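Local structure of beta-mannosidase (4CVU) at residues A680-Y683 with K684-Q688. The protein is a fungal glycoside hydrolase family 2 beta-mannosidase that probably removes terminal beta-linked mannose residues from the non-reducing ends of oligosaccharides. Sequence-based numbering, arbitrary orientation.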
ATOM      1  N   ALA A 680     -16.046  20.023  11.853  1.00 32.89           N
ATOM      2  CA  ALA A 680     -15.537  21.360  12.203  1.00 32.57           C
ATOM      3  C   ALA A 680     -16.677  22.293  12.641  1.00 33.67           C
ATOM      4  O   ALA A 680     -16.584  22.981  13.651  1.00 33.00           O
ATOM      5  CB  ALA A 680     -14.856  21.957  11.042  1.00 33.68           C
ATOM      6  N   ASP A 681     -17.705  22.318  11.828  1.00 34.29           N
ATOM      7  CA  ASP A 681     -18.810  23.251  12.034  1.00 36.61           C
ATOM      8  C   ASP A 681     -19.555  22.898  13.322  1.00 36.63           C
ATOM      9  O   ASP A 681     -20.017  23.788  14.037  1.00 37.98           O
ATOM     10  CB  ASP A 681     -19.731  23.252  10.804  1.00 36.45           C
ATOM     11  CG  ASP A 681     -19.245  24.204   9.684  1.00 37.67           C
ATOM     12  OD1 ASP A 681     -18.397  25.072   9.960  1.00 38.65           O
ATOM     13  OD2 ASP A 681     -19.711  24.080   8.510  1.00 37.41           O
ATOM     14  N   MET A 682     -19.759  21.606  13.568  1.00 37.33           N
ATOM     15  CA  MET A 682     -20.375  21.176  14.839  1.00 39.48           C
ATOM     16  C   MET A 682     -19.523  21.544  16.066  1.00 37.84           C
ATOM     17  O   MET A 682     -20.065  22.025  17.041  1.00 38.38           O
ATOM     18  CB  MET A 682     -20.747  19.695  14.839  1.00 41.65           C
ATOM     19  CG  MET A 682     -21.748  19.343  15.950  1.00 45.98           C
ATOM     20  SD  MET A 682     -22.023  17.568  16.150  1.00 46.93           S
ATOM     21  CE  MET A 682     -20.376  17.101  16.631  1.00 50.36           C
ATOM     22  N   TYR A 683     -18.199  21.370  16.007  1.00 37.01           N
ATOM     23  CA  TYR A 683     -17.366  21.711  17.153  1.00 37.34           C
ATOM     24  C   TYR A 683     -17.414  23.216  17.411  1.00 37.99           C
ATOM     25  O   TYR A 683     -17.575  23.653  18.559  1.00 37.94           O
ATOM     26  CB  TYR A 683     -15.902  21.230  16.978  1.00 37.86           C
ATOM     27  CG  TYR A 683     -15.690  19.747  17.184  1.00 36.18           C
ATOM     28  CD1 TYR A 683     -16.514  18.823  16.563  1.00 36.50           C
ATOM     29  CD2 TYR A 683     -14.614  19.268  17.902  1.00 35.60           C
ATOM     30  CE1 TYR A 683     -16.309  17.468  16.711  1.00 35.25           C
ATOM     31  CE2 TYR A 683     -14.390  17.905  18.034  1.00 36.04           C
ATOM     32  CZ  TYR A 683     -15.247  17.029  17.421  1.00 35.27           C
ATOM     33  OH  TYR A 683     -15.083  15.680  17.541  1.00 35.82           O
ATOM     34  N   LYS A 684     -17.326  24.002  16.328  1.00 38.20           N
ATOM     35  CA  LYS A 684     -17.465  25.468  16.384  1.00 37.70           C
ATOM     36  C   LYS A 684     -18.754  25.839  17.072  1.00 37.66           C
ATOM     37  O   LYS A 684     -18.783  26.686  17.972  1.00 36.29           O
ATOM     38  CB  LYS A 684     -17.467  26.032  14.979  1.00 37.12           C
ATOM     39  CG  LYS A 684     -17.648  27.517  14.872  1.00 39.07           C
ATOM     40  CD  LYS A 684     -18.106  27.899  13.458  1.00 39.70           C
ATOM     41  CE  LYS A 684     -18.326  29.360  13.284  1.00 39.98           C
ATOM     42  NZ  LYS A 684     -18.775  29.676  11.890  1.00 40.21           N
ATOM     43  N   SER A 685     -19.819  25.203  16.613  1.00 37.44           N
ATOM     44  CA  SER A 685     -21.131  25.435  17.199  1.00 38.22           C
ATOM     45  C   SER A 685     -21.174  25.139  18.723  1.00 40.13           C
ATOM     46  O   SER A 685     -21.856  25.865  19.516  1.00 42.21           O
ATOM     47  CB  SER A 685     -22.185  24.618  16.467  1.00 38.29           C
ATOM     48  OG  SER A 685     -23.490  24.904  16.980  1.00 36.35           O
ATOM     49  N   GLU A 686     -20.474  24.087  19.158  1.00 36.87           N
ATOM     50  CA  GLU A 686     -20.425  23.794  20.565  1.00 36.63           C
ATOM     51  C   GLU A 686     -19.480  24.722  21.294  1.00 35.38           C
ATOM     52  O   GLU A 686     -19.823  25.245  22.331  1.00 34.30           O
ATOM     53  CB  GLU A 686     -20.088  22.322  20.843  1.00 35.18           C
ATOM     54  CG  GLU A 686     -21.217  21.384  20.481  1.00 35.13           C
ATOM     55  CD  GLU A 686     -21.006  19.966  20.935  1.00 35.08           C
ATOM     56  OE1 GLU A 686     -20.613  19.726  22.069  1.00 34.23           O
ATOM     57  OE2 GLU A 686     -21.287  19.061  20.152  1.00 38.43           O
ATOM     58  N   ILE A 687     -18.270  24.931  20.769  1.00 35.15           N
ATOM     59  CA  ILE A 687     -17.324  25.757  21.478  1.00 34.98           C
ATOM     60  C   ILE A 687     -17.819  27.189  21.750  1.00 36.19           C
ATOM     61  O   ILE A 687     -17.580  27.732  22.822  1.00 36.98           O
ATOM     62  CB  ILE A 687     -15.988  25.873  20.726  1.00 34.88           C
ATOM     63  CG1 ILE A 687     -15.281  24.512  20.739  1.00 34.50           C
ATOM     64  CG2 ILE A 687     -15.163  26.943  21.437  1.00 35.33           C
ATOM     65  CD1 ILE A 687     -14.054  24.408  19.839  1.00 35.03           C
ATOM     66  N   GLN A 688     -18.430  27.823  20.752  1.00 38.35           N
ATOM     67  CA  GLN A 688     -18.917  29.188  20.926  1.00 40.24           C
ATOM     68  C   GLN A 688     -20.054  29.215  21.968  1.00 40.02           C
ATOM     69  O   GLN A 688     -20.196  30.164  22.710  1.00 41.47           O
ATOM     70  CB  GLN A 688     -19.385  29.782  19.603  1.00 41.22           C
ATOM     71  CG  GLN A 688     -20.620  29.145  18.977  1.00 40.86           C
ATOM     72  CD  GLN A 688     -21.029  29.806  17.666  1.00 42.09           C
ATOM     73  OE1 GLN A 688     -20.191  30.189  16.836  1.00 40.25           O
ATOM     74  NE2 GLN A 688     -22.344  29.955  17.478  1.00 42.80           N
TER
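Met682 and Glu686, one helical turn apart, run side by side and point the same way, the methyl CE of Met682 lying 4.1 Å from OE2 of Glu686. The methionine chain is extended until chi3 (63°), where a turn carries CE toward the ring of Tyr683, whose OH is hydrogen-bonded to Trp706 O and Phe597 N. At the other end of the carboxylate, OE1 of Glu686 and the hydroxyl of Tyr690 are hydrogen-bonded, which gives this buried acid a partner one turn further on. Underneath runs the i to i+4 ladder of an alpha-helix, here part of the long helix 664-692: Lys684 N donates to Ala680 O at 3.0 Å and Ser685 N to Asp681 O at 2.9 Å. The rung from Ile687 N to Tyr683 O is short at 2.6 Å, with an N-H...O angle of 172°. Ile687 also sets CG1 3.3 Å from that same oxygen, because chi1 (-68°) turns this branch back beside its own backbone N. Asp681 and Lys684 are probably of opposite charge, but OD1 and NZ do not touch, at 5.0 Å; OD2 of Asp681 is hydrogen-bonded to the hydroxyls of Tyr656 and Tyr886, and NZ of Lys684 to OD1 of Asn847, the lysine chain passing Val732 and Thr736 of helix 729-736.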